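Long-range contacts in PvdO (Pseudomonas aeruginosa, PDB 5HHA), which is a periplasmic, calcium-binding protein linked to chromophore maturation, with a fold like that of formylglycine-generating enzymes, and may have formylglycine-generating oxidase activity: residues P40-L45 with P76-R81; S49-T54 with G66-V71; D90-A95 with K135-W140; Y218-D223 with E245-R250. All coordinates share one frame; numbering follows the deposited sequence. Where two conformers were deposited one is given.

Interaction 1: residues P40-L45 with P76-R81; sequences PEMVVL and PFAISR
L45, R81 and E41 bury the most surface where 40-45 pairs antiparallel with 76-81. At one end R81 stretches across E41, which meets the guanidinium at its edge: a chi1 of 66° wedges R81 CG between both backbone neighbours of CA, and from there the chain runs straight to the guanidinium. Both bonding nitrogens meet the same carboxylate oxygen, R81 NH2 lying 2.8 Å and R81 NE 3.0 Å from E41 OE1, which stays close to the guanidinium plane while the carboxylate is turned 44° against it. The backbone adds R81 N to E41 O at 2.9 Å. Midway, V43 and I79 exchange two backbone bonds, and V43 CG1 touches R81 CB at 3.7 Å. At the other end L45 N reaches F77 O at 2.8 Å, while L45 CD1 packs 3.8 Å from F77 CZ and 3.9 Å from I79 CD1; L45 CB stands over one face of the F77 ring, toward its rim. Strand 77-80 continues the sheet to strand 278-285 through A78 and S80. The chemistry is thus split: an apolar, buried strand pair ends in a partly exposed salt bridge, whose two N-H groups on one oxygen probably favour the ionised carboxylate.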
loop_
_atom_site.group_PDB
_atom_site.type_symbol
_atom_site.label_atom_id
_atom_site.label_comp_id
_atom_site.label_asym_id
_atom_site.label_seq_id
_atom_site.Cartn_x
_atom_site.Cartn_y
_atom_site.Cartn_z
ATOM N N PRO A 40 12.189 -6.825 -3.557
ATOM C CA PRO A 40 11.340 -5.836 -4.232
ATOM C C PRO A 40 12.124 -4.653 -4.777
ATOM O O PRO A 40 13.101 -4.238 -4.169
ATOM C CB PRO A 40 10.385 -5.388 -3.127
ATOM C CG PRO A 40 10.383 -6.484 -2.116
ATOM C CD PRO A 40 11.775 -7.056 -2.166
ATOM N N GLU A 41 11.692 -4.117 -5.901
ATOM C CA GLU A 41 12.278 -2.890 -6.429
ATOM C C GLU A 41 11.890 -1.704 -5.557
ATOM O O GLU A 41 10.694 -1.448 -5.337
ATOM C CB GLU A 41 11.819 -2.674 -7.856
ATOM C CG GLU A 41 12.355 -3.776 -8.793
ATOM C CD GLU A 41 11.815 -3.709 -10.204
ATOM O OE1 GLU A 41 11.222 -2.697 -10.600
ATOM O OE2 GLU A 41 11.978 -4.696 -10.955
ATOM N N MET A 42 12.894 -1.005 -5.049
ATOM C CA MET A 42 12.703 0.100 -4.129
ATOM C C MET A 42 12.938 1.424 -4.842
ATOM O O MET A 42 13.780 1.522 -5.759
ATOM C CB MET A 42 13.689 -0.035 -2.992
ATOM C CG MET A 42 13.609 -1.352 -2.279
ATOM S SD MET A 42 11.997 -1.749 -1.582
ATOM C CE MET A 42 11.879 -0.514 -0.262
ATOM N N VAL A 43 12.204 2.457 -4.439
ATOM C CA VAL A 43 12.413 3.800 -4.963
ATOM C C VAL A 43 12.628 4.747 -3.786
ATOM O O VAL A 43 11.954 4.667 -2.757
ATOM C CB VAL A 43 11.239 4.258 -5.886
ATOM C CG1 VAL A 43 9.890 4.307 -5.136
ATOM C CG2 VAL A 43 11.547 5.597 -6.544
ATOM N N VAL A 44 13.609 5.631 -3.935
ATOM C CA VAL A 44 13.905 6.609 -2.905
ATOM C C VAL A 44 12.903 7.754 -2.947
ATOM O O VAL A 44 12.722 8.385 -3.981
ATOM C CB VAL A 44 15.343 7.177 -3.069
ATOM C CG1 VAL A 44 15.637 8.245 -2.016
ATOM C CG2 VAL A 44 16.384 6.057 -3.000
ATOM N N LEU A 45 12.255 7.988 -1.815
ATOM C CA LEU A 45 11.390 9.152 -1.625
ATOM C C LEU A 45 12.173 10.270 -0.952
ATOM O O LEU A 45 12.972 10.035 -0.072
ATOM C CB LEU A 45 10.158 8.803 -0.779
ATOM C CG LEU A 45 9.285 7.638 -1.274
ATOM C CD1 LEU A 45 7.978 7.606 -0.479
ATOM C CD2 LEU A 45 8.973 7.758 -2.738
ATOM N N PRO A 76 15.365 11.211 3.671
ATOM C CA PRO A 76 14.856 10.353 2.600
ATOM C C PRO A 76 14.792 8.886 3.045
ATOM O O PRO A 76 15.506 8.455 3.944
ATOM C CB PRO A 76 15.863 10.554 1.471
ATOM C CG PRO A 76 17.101 11.042 2.138
ATOM C CD PRO A 76 16.698 11.768 3.373
ATOM N N PHE A 77 13.882 8.129 2.437
ATOM C CA PHE A 77 13.688 6.723 2.775
ATOM C C PHE A 77 13.140 6.057 1.529
ATOM O O PHE A 77 12.655 6.725 0.616
ATOM C CB PHE A 77 12.724 6.554 3.955
ATOM C CG PHE A 77 11.348 7.071 3.690
ATOM C CD1 PHE A 77 11.068 8.421 3.753
ATOM C CD2 PHE A 77 10.311 6.182 3.401
ATOM C CE1 PHE A 77 9.780 8.895 3.499
ATOM C CE2 PHE A 77 9.024 6.638 3.169
ATOM C CZ PHE A 77 8.757 7.982 3.209
ATOM N N ALA A 78 13.250 4.737 1.445
ATOM C CA ALA A 78 12.773 4.014 0.270
ATOM C C ALA A 78 11.489 3.250 0.580
ATOM O O ALA A 78 11.300 2.763 1.690
ATOM C CB ALA A 78 13.851 3.058 -0.210
ATOM N N ILE A 79 10.650 3.120 -0.437
ATOM C CA ILE A 79 9.506 2.204 -0.384
ATOM C C ILE A 79 9.524 1.358 -1.625
ATOM O O ILE A 79 10.130 1.720 -2.617
ATOM C CB ILE A 79 8.136 2.945 -0.227
ATOM C CG1 ILE A 79 7.791 3.734 -1.486
ATOM C CG2 ILE A 79 8.100 3.807 1.008
ATOM C CD1 ILE A 79 6.317 4.194 -1.493
ATOM N N SER A 80 8.831 0.234 -1.584
ATOM C CA SER A 80 8.717 -0.576 -2.786
ATOM C C SER A 80 7.854 0.176 -3.802
ATOM O O SER A 80 6.766 0.681 -3.470
ATOM C CB SER A 80 8.225 -1.974 -2.449
ATOM O OG SER A 80 6.981 -1.987 -1.777
ATOM N N ARG A 81 8.377 0.339 -5.013
ATOM C CA ARG A 81 7.646 1.129 -5.999
ATOM C C ARG A 81 6.360 0.450 -6.435
ATOM O O ARG A 81 5.418 1.109 -6.922
ATOM C CB ARG A 81 8.526 1.520 -7.196
ATOM C CG ARG A 81 9.019 0.405 -8.084
ATOM C CD ARG A 81 9.718 1.045 -9.270
ATOM N NE ARG A 81 10.225 0.089 -10.244
ATOM C CZ ARG A 81 10.663 0.445 -11.447
ATOM N NH1 ARG A 81 10.683 1.730 -11.796
ATOM N NH2 ARG A 81 11.104 -0.484 -12.295
#

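Interaction 2: residues S49-T54 with G66-V71; sequences SFTMGT and GPLHDV
F50, T51 and M52 face V71, D70 and H69 in an antiparallel strand pair, part of the large mixed sheet of this FGE-sulfatase family domain. M52 and H69 rise together from one face of the sheet. M52 CB stands over a face of the imidazole, 4.0 Å from its centroid in a CH-pi contact, and the extended chain, with CG anti to the backbone N (chi1 -172°), carries SD past the ring to 3.6 Å from H69 NE2, oblique to the ring plane. F50 runs alongside V71 on the same face of the sheet, its CE1 3.7 Å from V71 CB. Helix 154-162 covers this face through E158, which touches F50 and M52, and Y229 meets the H69 ring. T51 and D70 project to the other face, which is exposed. Backbone bonds join F50 with V71 and M52 with H69, two to each pair. Beyond them L68 folds its CD2 to 3.5 Å from T54 N. The imidazole is held by the loop just before its strand, H69 ND1 donating to P67 O at 2.9 Å. On the exposed face T51 OG1 donates to D70 OD1 at 2.7 Å, approaching from above the carboxylate plane, 46° out of it.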
loop_
_atom_site.group_PDB
_atom_site.type_symbol
_atom_site.label_atom_id
_atom_site.label_comp_id
_atom_site.label_asym_id
_atom_site.label_seq_id
_atom_site.Cartn_x
_atom_site.Cartn_y
_atom_site.Cartn_z
ATOM N N SER A 49 8.067 17.817 3.821
ATOM C CA SER A 49 6.795 17.804 4.524
ATOM C C SER A 49 5.667 17.741 3.530
ATOM O O SER A 49 5.806 18.098 2.360
ATOM C CB SER A 49 6.609 19.077 5.348
ATOM O OG SER A 49 7.585 19.183 6.336
ATOM N N PHE A 50 4.526 17.287 4.012
ATOM C CA PHE A 50 3.314 17.329 3.203
ATOM C C PHE A 50 2.101 17.483 4.091
ATOM O O PHE A 50 2.167 17.237 5.270
ATOM C CB PHE A 50 3.164 16.074 2.310
ATOM C CG PHE A 50 2.566 14.868 3.019
ATOM C CD1 PHE A 50 3.222 14.220 4.064
ATOM C CD2 PHE A 50 1.323 14.373 2.616
ATOM C CE1 PHE A 50 2.651 13.123 4.682
ATOM C CE2 PHE A 50 0.754 13.282 3.245
ATOM C CZ PHE A 50 1.431 12.649 4.263
ATOM N N THR A 51 0.979 17.867 3.503
ATOM C CA THR A 51 -0.258 17.947 4.238
ATOM C C THR A 51 -1.020 16.630 4.092
ATOM O O THR A 51 -1.331 16.191 2.973
ATOM C CB THR A 51 -1.127 19.111 3.708
ATOM O OG1 THR A 51 -0.397 20.338 3.821
ATOM C CG2 THR A 51 -2.447 19.211 4.462
ATOM N N MET A 52 -1.315 16.021 5.223
ATOM C CA MET A 52 -2.004 14.743 5.281
ATOM C C MET A 52 -3.453 14.950 5.662
ATOM O O MET A 52 -3.773 15.791 6.528
ATOM C CB MET A 52 -1.314 13.859 6.320
ATOM C CG MET A 52 -1.809 12.423 6.337
ATOM S SD MET A 52 -0.897 11.467 7.569
ATOM C CE MET A 52 -1.564 9.828 7.308
ATOM N N GLY A 53 -4.333 14.185 5.023
ATOM C CA GLY A 53 -5.761 14.286 5.232
ATOM C C GLY A 53 -6.433 14.846 4.003
ATOM O O GLY A 53 -5.810 14.976 2.931
ATOM N N THR A 54 -7.698 15.215 4.147
ATOM C CA THR A 54 -8.533 15.596 3.019
ATOM C C THR A 54 -9.322 16.880 3.324
ATOM O O THR A 54 -9.932 16.961 4.376
ATOM C CB THR A 54 -9.514 14.440 2.727
ATOM O OG1 THR A 54 -8.757 13.250 2.466
ATOM C CG2 THR A 54 -10.388 14.729 1.561
ATOM N N GLY A 66 -9.683 13.893 8.741
ATOM C CA GLY A 66 -9.254 15.163 9.293
ATOM C C GLY A 66 -8.887 15.029 10.742
ATOM O O GLY A 66 -9.211 14.037 11.395
ATOM N N PRO A 67 -8.263 16.083 11.274
ATOM C CA PRO A 67 -7.948 17.326 10.552
ATOM C C PRO A 67 -6.783 17.195 9.587
ATOM O O PRO A 67 -5.863 16.376 9.779
ATOM C CB PRO A 67 -7.573 18.306 11.672
ATOM C CG PRO A 67 -7.161 17.419 12.792
ATOM C CD PRO A 67 -8.048 16.208 12.717
ATOM N N LEU A 68 -6.792 18.022 8.568
ATOM C CA LEU A 68 -5.618 18.242 7.755
ATOM C C LEU A 68 -4.487 18.591 8.691
ATOM O O LEU A 68 -4.666 19.399 9.622
ATOM C CB LEU A 68 -5.867 19.394 6.808
ATOM C CG LEU A 68 -6.835 19.115 5.670
ATOM C CD1 LEU A 68 -7.377 20.409 5.093
ATOM C CD2 LEU A 68 -6.104 18.301 4.616
ATOM N N HIS A 69 -3.313 18.022 8.472
ATOM C CA HIS A 69 -2.188 18.287 9.381
ATOM C C HIS A 69 -0.919 17.986 8.616
ATOM O O HIS A 69 -0.861 17.049 7.797
ATOM C CB HIS A 69 -2.296 17.447 10.669
ATOM C CG HIS A 69 -2.206 15.969 10.425
ATOM N ND1 HIS A 69 -3.201 15.259 9.784
ATOM C CD2 HIS A 69 -1.200 15.089 10.654
ATOM C CE1 HIS A 69 -2.829 13.996 9.666
ATOM N NE2 HIS A 69 -1.617 13.867 10.184
ATOM N N ASP A 70 0.137 18.764 8.850
ATOM C CA ASP A 70 1.351 18.620 8.079
ATOM C C ASP A 70 2.296 17.648 8.783
ATOM O O ASP A 70 2.434 17.654 9.998
ATOM C CB ASP A 70 2.026 19.966 7.872
ATOM C CG ASP A 70 1.296 20.832 6.872
ATOM O OD1 ASP A 70 0.169 20.504 6.469
ATOM O OD2 ASP A 70 1.823 21.912 6.542
ATOM N N VAL A 71 2.885 16.769 7.994
ATOM C CA VAL A 71 3.783 15.725 8.477
ATOM C C VAL A 71 5.130 15.903 7.802
ATOM O O VAL A 71 5.213 16.196 6.615
ATOM C CB VAL A 71 3.203 14.326 8.166
ATOM C CG1 VAL A 71 4.150 13.223 8.580
ATOM C CG2 VAL A 71 1.890 14.166 8.829
#

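Interaction 3: residues D90-A95 with K135-W140; sequences DAYLKA and KNYAAW
Helix segments 90-95 and 135-140 cross at 74° with their axes 10.8 Å apart, a wide spacing bridged by aromatic side chains; the nearest alpha carbons are those of Y92 and Y137. Y92 has the largest buried area and reaches across between Y137 and W140. Its CG is anti to the backbone N (chi1 155°), which sends the ring out to the second helix. One face of that ring receives Y137 CA, 4.2 Å from the centroid in a CH-pi contact, and the edge of the Y137 ring is directed toward the Y92 face in an offset edge-to-face pair, the planes 83° apart. Y92 in turn offers its own edge to W140: Y92 CD1 lies 3.6 Å from W140 CD2. Nearer the backbone of 90-95, Y92 CA stands over the six-membered ring of W140, 3.9 Å from its centroid. A95 CB adds an apolar touch to W140 CZ2 at 3.7 Å. Y92 OH comes within 3.4 Å of N136 CB. No hydrogen bond crosses between the segments, so the join rests on shape and ring contacts. Beyond it, the Y137 ring meets F280 of strand 278-285, which ties the pair to the sheet, and touches P40 of the loop before strand 42-52. The arrangement is an aromatic cluster of Y92, Y137 and W140 at a steep crossing of helices 86-96 and 131-145.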
loop_
_atom_site.group_PDB
_atom_site.type_symbol
_atom_site.label_atom_id
_atom_site.label_comp_id
_atom_site.label_asym_id
_atom_site.label_seq_id
_atom_site.Cartn_x
_atom_site.Cartn_y
_atom_site.Cartn_z
ATOM N N ASP A 90 6.581 -15.621 -2.848
ATOM C CA ASP A 90 6.876 -17.038 -3.029
ATOM C C ASP A 90 8.347 -17.315 -2.759
ATOM O O ASP A 90 8.696 -18.363 -2.227
ATOM C CB ASP A 90 6.506 -17.487 -4.439
ATOM C CG ASP A 90 5.042 -17.812 -4.600
ATOM O OD1 ASP A 90 4.334 -17.995 -3.595
ATOM O OD2 ASP A 90 4.610 -17.930 -5.765
ATOM N N ALA A 91 9.228 -16.387 -3.100
ATOM C CA ALA A 91 10.648 -16.569 -2.825
ATOM C C ALA A 91 10.919 -16.669 -1.316
ATOM O O ALA A 91 11.737 -17.478 -0.837
ATOM C CB ALA A 91 11.461 -15.434 -3.458
ATOM N N TYR A 92 10.242 -15.839 -0.543
ATOM C CA TYR A 92 10.319 -15.925 0.902
ATOM C C TYR A 92 9.765 -17.257 1.435
ATOM O O TYR A 92 10.374 -17.868 2.316
ATOM C CB TYR A 92 9.550 -14.736 1.486
ATOM C CG TYR A 92 8.992 -14.902 2.874
ATOM C CD1 TYR A 92 9.813 -14.791 3.995
ATOM C CD2 TYR A 92 7.636 -15.092 3.084
ATOM C CE1 TYR A 92 9.310 -14.910 5.269
ATOM C CE2 TYR A 92 7.125 -15.221 4.371
ATOM C CZ TYR A 92 7.974 -15.118 5.457
ATOM O OH TYR A 92 7.479 -15.224 6.740
ATOM N N LEU A 93 8.629 -17.696 0.907
ATOM C CA LEU A 93 8.034 -18.936 1.380
ATOM C C LEU A 93 8.977 -20.100 1.113
ATOM O O LEU A 93 9.134 -20.980 1.950
ATOM C CB LEU A 93 6.683 -19.169 0.707
ATOM C CG LEU A 93 5.654 -18.080 1.052
ATOM C CD1 LEU A 93 4.407 -18.304 0.239
ATOM C CD2 LEU A 93 5.315 -18.071 2.534
ATOM N N LYS A 94 9.629 -20.088 -0.034
ATOM C CA LYS A 94 10.539 -21.162 -0.398
ATOM C C LYS A 94 11.782 -21.137 0.476
ATOM O O LYS A 94 12.263 -22.175 0.942
ATOM C CB LYS A 94 10.958 -21.017 -1.852
ATOM C CG LYS A 94 12.028 -22.015 -2.247
ATOM C CD LYS A 94 12.514 -21.800 -3.669
ATOM C CE LYS A 94 13.401 -22.949 -4.115
ATOM N NZ LYS A 94 12.694 -24.256 -4.021
ATOM N N ALA A 95 12.324 -19.955 0.714
ATOM C CA ALA A 95 13.562 -19.865 1.470
ATOM C C ALA A 95 13.388 -20.271 2.922
ATOM O O ALA A 95 14.287 -20.846 3.529
ATOM C CB ALA A 95 14.123 -18.475 1.391
ATOM N N LYS A 135 5.216 -8.368 8.684
ATOM C CA LYS A 135 6.357 -8.128 9.558
ATOM C C LYS A 135 7.389 -9.240 9.400
ATOM O O LYS A 135 8.601 -8.966 9.366
ATOM C CB LYS A 135 5.908 -8.008 11.018
ATOM C CG LYS A 135 5.026 -6.778 11.264
ATOM C CD LYS A 135 4.517 -6.679 12.685
ATOM C CE LYS A 135 5.654 -6.472 13.666
ATOM N NZ LYS A 135 6.212 -5.098 13.560
ATOM N N ASN A 136 6.936 -10.489 9.310
ATOM C CA ASN A 136 7.865 -11.610 9.132
ATOM C C ASN A 136 8.623 -11.540 7.828
ATOM O O ASN A 136 9.833 -11.812 7.800
ATOM C CB ASN A 136 7.140 -12.941 9.238
ATOM C CG ASN A 136 6.675 -13.250 10.628
ATOM O OD1 ASN A 136 7.155 -12.679 11.598
ATOM N ND2 ASN A 136 5.741 -14.178 10.737
ATOM N N TYR A 137 7.948 -11.166 6.746
ATOM C CA TYR A 137 8.588 -11.007 5.455
ATOM C C TYR A 137 9.667 -9.929 5.561
ATOM O O TYR A 137 10.774 -10.100 5.074
ATOM C CB TYR A 137 7.552 -10.624 4.378
ATOM C CG TYR A 137 8.162 -10.304 3.029
ATOM C CD1 TYR A 137 8.576 -11.322 2.185
ATOM C CD2 TYR A 137 8.352 -8.990 2.603
ATOM C CE1 TYR A 137 9.156 -11.051 0.974
ATOM C CE2 TYR A 137 8.925 -8.703 1.402
ATOM C CZ TYR A 137 9.328 -9.734 0.590
ATOM O OH TYR A 137 9.898 -9.401 -0.597
ATOM N N ALA A 138 9.337 -8.800 6.185
ATOM C CA ALA A 138 10.304 -7.701 6.307
ATOM C C ALA A 138 11.504 -8.117 7.176
ATOM O O ALA A 138 12.634 -7.707 6.880
ATOM C CB ALA A 138 9.636 -6.466 6.855
ATOM N N ALA A 139 11.279 -8.924 8.200
ATOM C CA ALA A 139 12.383 -9.444 9.020
ATOM C C ALA A 139 13.289 -10.366 8.215
ATOM O O ALA A 139 14.528 -10.278 8.299
ATOM C CB ALA A 139 11.854 -10.164 10.213
ATOM N N TRP A 140 12.696 -11.227 7.402
ATOM C CA TRP A 140 13.474 -12.088 6.542
ATOM C C TRP A 140 14.301 -11.267 5.539
ATOM O O TRP A 140 15.489 -11.527 5.332
ATOM C CB TRP A 140 12.533 -13.048 5.819
ATOM C CG TRP A 140 13.225 -13.865 4.798
ATOM C CD1 TRP A 140 14.024 -14.956 5.014
ATOM C CD2 TRP A 140 13.198 -13.658 3.390
ATOM N NE1 TRP A 140 14.486 -15.432 3.823
ATOM C CE2 TRP A 140 14.005 -14.649 2.808
ATOM C CE3 TRP A 140 12.564 -12.732 2.554
ATOM C CZ2 TRP A 140 14.183 -14.744 1.434
ATOM C CZ3 TRP A 140 12.743 -12.816 1.220
ATOM C CH2 TRP A 140 13.540 -13.823 0.653
#

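Interaction 4: residues Y218-D223 with E245-R250; sequences YEWVAD and ELVQIR
An antiparallel strand pair in the interior of the domain brings Y218-V221 against V247-R250. E219 and R250 form a hydrogen-bonded pair: E219 N meets R250 O at 2.7 Å and R250 N meets E219 O at 2.9 Å. W220 and I249 are the neighbouring non-hydrogen-bonded pair, and the indole lies against two aliphatic side chains. W220 CZ3 presents the ring edge to V247 CG2 at 3.5 Å, while W220 CE3 touches I249 CG2 at 3.6 Å. The other branch of I249 serves Y218: chi1 of 57° directs it to the tyrosine, and I249 CD1 approaches Y218 CD1 to 3.6 Å, the two side chains crossing at about a right angle. These strands belong to the mixed sheet, with 218-221 also running parallel to 278-285 and 247-251 pairing with 266-269. Past V221, whose bond from N to Q248 O is weak at 3.4 Å, the chain turns a corner at A222. The pairing resumes beyond it, where Q248 N donates to D223 O at 2.9 Å. The charged ends find partners elsewhere: E219 bridges to R157 and R281, and R250 to E154 and E158. V247 CB packs 3.3 Å from D223 O, just where the chain has turned.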
loop_
_atom_site.group_PDB
_atom_site.type_symbol
_atom_site.label_atom_id
_atom_site.label_comp_id
_atom_site.label_asym_id
_atom_site.label_seq_id
_atom_site.Cartn_x
_atom_site.Cartn_y
_atom_site.Cartn_z
ATOM N N TYR A 218 -5.660 -3.032 -1.449
ATOM C CA TYR A 218 -5.310 -2.355 -0.188
ATOM C C TYR A 218 -3.953 -2.849 0.292
ATOM O O TYR A 218 -3.470 -3.899 -0.158
ATOM C CB TYR A 218 -6.355 -2.687 0.880
ATOM C CG TYR A 218 -7.516 -1.719 0.946
ATOM C CD1 TYR A 218 -7.438 -0.598 1.761
ATOM C CD2 TYR A 218 -8.684 -1.922 0.221
ATOM C CE1 TYR A 218 -8.491 0.290 1.876
ATOM C CE2 TYR A 218 -9.753 -1.027 0.332
ATOM C CZ TYR A 218 -9.632 0.084 1.155
ATOM O OH TYR A 218 -10.675 1.001 1.340
ATOM N N GLU A 219 -3.369 -2.126 1.234
ATOM C CA GLU A 219 -2.053 -2.436 1.759
ATOM C C GLU A 219 -2.034 -2.290 3.259
ATOM O O GLU A 219 -2.491 -1.273 3.800
ATOM C CB GLU A 219 -1.008 -1.468 1.225
ATOM C CG GLU A 219 -0.794 -1.561 -0.275
ATOM C CD GLU A 219 -0.035 -0.381 -0.825
ATOM O OE1 GLU A 219 0.632 0.332 -0.036
ATOM O OE2 GLU A 219 -0.083 -0.168 -2.060
ATOM N N TRP A 220 -1.429 -3.254 3.946
ATOM C CA TRP A 220 -1.133 -3.073 5.348
ATOM C C TRP A 220 -0.158 -1.910 5.560
ATOM O O TRP A 220 0.793 -1.743 4.792
ATOM C CB TRP A 220 -0.462 -4.320 5.921
ATOM C CG TRP A 220 -1.318 -5.530 5.951
ATOM C CD1 TRP A 220 -1.195 -6.614 5.140
ATOM C CD2 TRP A 220 -2.427 -5.803 6.831
ATOM N NE1 TRP A 220 -2.147 -7.550 5.470
ATOM C CE2 TRP A 220 -2.920 -7.074 6.489
ATOM C CE3 TRP A 220 -3.060 -5.093 7.856
ATOM C CZ2 TRP A 220 -3.986 -7.664 7.150
ATOM C CZ3 TRP A 220 -4.124 -5.683 8.510
ATOM C CH2 TRP A 220 -4.584 -6.953 8.143
ATOM N N VAL A 221 -0.403 -1.139 6.619
ATOM C CA VAL A 221 0.594 -0.221 7.178
ATOM C C VAL A 221 0.672 -0.510 8.679
ATOM O O VAL A 221 -0.147 -1.225 9.227
ATOM C CB VAL A 221 0.295 1.266 6.882
ATOM C CG1 VAL A 221 0.247 1.509 5.373
ATOM C CG2 VAL A 221 -0.998 1.697 7.520
ATOM N N ALA A 222 1.658 0.074 9.365
ATOM C CA ALA A 222 1.951 -0.347 10.729
ATOM C C ALA A 222 0.936 0.166 11.738
ATOM O O ALA A 222 0.707 -0.468 12.765
ATOM C CB ALA A 222 3.340 0.109 11.161
ATOM N N ASP A 223 0.371 1.349 11.490
ATOM C CA ASP A 223 -0.351 2.113 12.492
ATOM C C ASP A 223 -1.543 1.381 13.062
ATOM O O ASP A 223 -2.284 0.701 12.350
ATOM C CB ASP A 223 -0.879 3.440 11.910
ATOM C CG ASP A 223 0.203 4.291 11.295
ATOM O OD1 ASP A 223 1.017 3.764 10.517
ATOM O OD2 ASP A 223 0.224 5.514 11.592
ATOM N N GLU A 245 -6.910 -3.530 18.567
ATOM C CA GLU A 245 -7.809 -4.493 17.966
ATOM C C GLU A 245 -7.842 -4.317 16.449
ATOM O O GLU A 245 -8.131 -5.249 15.730
ATOM C CB GLU A 245 -9.227 -4.312 18.504
ATOM C CG GLU A 245 -10.111 -5.555 18.366
ATOM C CD GLU A 245 -11.112 -5.463 17.230
ATOM O OE1 GLU A 245 -12.147 -4.770 17.402
ATOM O OE2 GLU A 245 -10.870 -6.094 16.171
ATOM N N LEU A 246 -7.551 -3.102 15.989
ATOM C CA LEU A 246 -7.624 -2.754 14.573
ATOM C C LEU A 246 -6.386 -1.974 14.189
ATOM O O LEU A 246 -5.863 -1.195 14.988
ATOM C CB LEU A 246 -8.851 -1.912 14.283
ATOM C CG LEU A 246 -10.195 -2.573 14.568
ATOM C CD1 LEU A 246 -11.310 -1.554 14.439
ATOM C CD2 LEU A 246 -10.441 -3.734 13.630
ATOM N N VAL A 247 -5.905 -2.229 12.972
ATOM C CA VAL A 247 -4.820 -1.466 12.396
ATOM C C VAL A 247 -5.277 -0.843 11.080
ATOM O O VAL A 247 -6.296 -1.217 10.528
ATOM C CB VAL A 247 -3.573 -2.353 12.158
ATOM C CG1 VAL A 247 -2.987 -2.854 13.493
ATOM C CG2 VAL A 247 -3.866 -3.494 11.184
ATOM N N GLN A 248 -4.527 0.131 10.599
ATOM C CA GLN A 248 -4.861 0.816 9.353
ATOM C C GLN A 248 -4.429 0.016 8.136
ATOM O O GLN A 248 -3.391 -0.663 8.141
ATOM C CB GLN A 248 -4.157 2.184 9.287
ATOM C CG GLN A 248 -4.454 3.113 10.444
ATOM C CD GLN A 248 -5.838 3.774 10.476
ATOM O OE1 GLN A 248 -6.656 3.691 9.555
ATOM N NE2 GLN A 248 -6.093 4.440 11.546
ATOM N N ILE A 249 -5.203 0.151 7.064
ATOM C CA ILE A 249 -4.820 -0.286 5.726
ATOM C C ILE A 249 -5.049 0.898 4.784
ATOM O O ILE A 249 -5.852 1.803 5.063
ATOM C CB ILE A 249 -5.598 -1.547 5.274
ATOM C CG1 ILE A 249 -7.097 -1.302 5.315
ATOM C CG2 ILE A 249 -5.228 -2.730 6.149
ATOM C CD1 ILE A 249 -7.949 -2.495 4.815
ATOM N N ARG A 250 -4.327 0.921 3.676
ATOM C CA ARG A 250 -4.364 2.052 2.757
ATOM C C ARG A 250 -4.524 1.600 1.315
ATOM O O ARG A 250 -4.250 0.450 0.958
ATOM C CB ARG A 250 -3.104 2.902 2.899
ATOM C CG ARG A 250 -3.211 3.916 4.059
ATOM C CD ARG A 250 -4.363 4.908 3.822
ATOM N NE ARG A 250 -4.325 6.050 4.732
ATOM C CZ ARG A 250 -4.072 7.295 4.367
ATOM N NH1 ARG A 250 -3.885 7.668 3.103
ATOM N NH2 ARG A 250 -4.095 8.217 5.300
#

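How the interactions relate
Along the chain, 49-54 with 66-71 (interaction 2) falls between the two segments of interaction 1, and interactions 3 and 4 follow in series. Interactions 1 and 2 share strand 42-52, with centres 22 Å apart; interaction 4 belongs to the same mixed sheet, 18 to 19 Å from each, centre to centre. Interaction 3, the helical contact, lies across the chain's centre from interaction 2, their centres about 33 Å apart. Touches link the set: P40 CG lies 3.3 Å from Y137 OH between interactions 1 and 3, and M52 CE 3.6 Å from R250 NH2 between 2 and 4. One family domain holds all four, with helices 131-145 and 154-162 packed against its sheet.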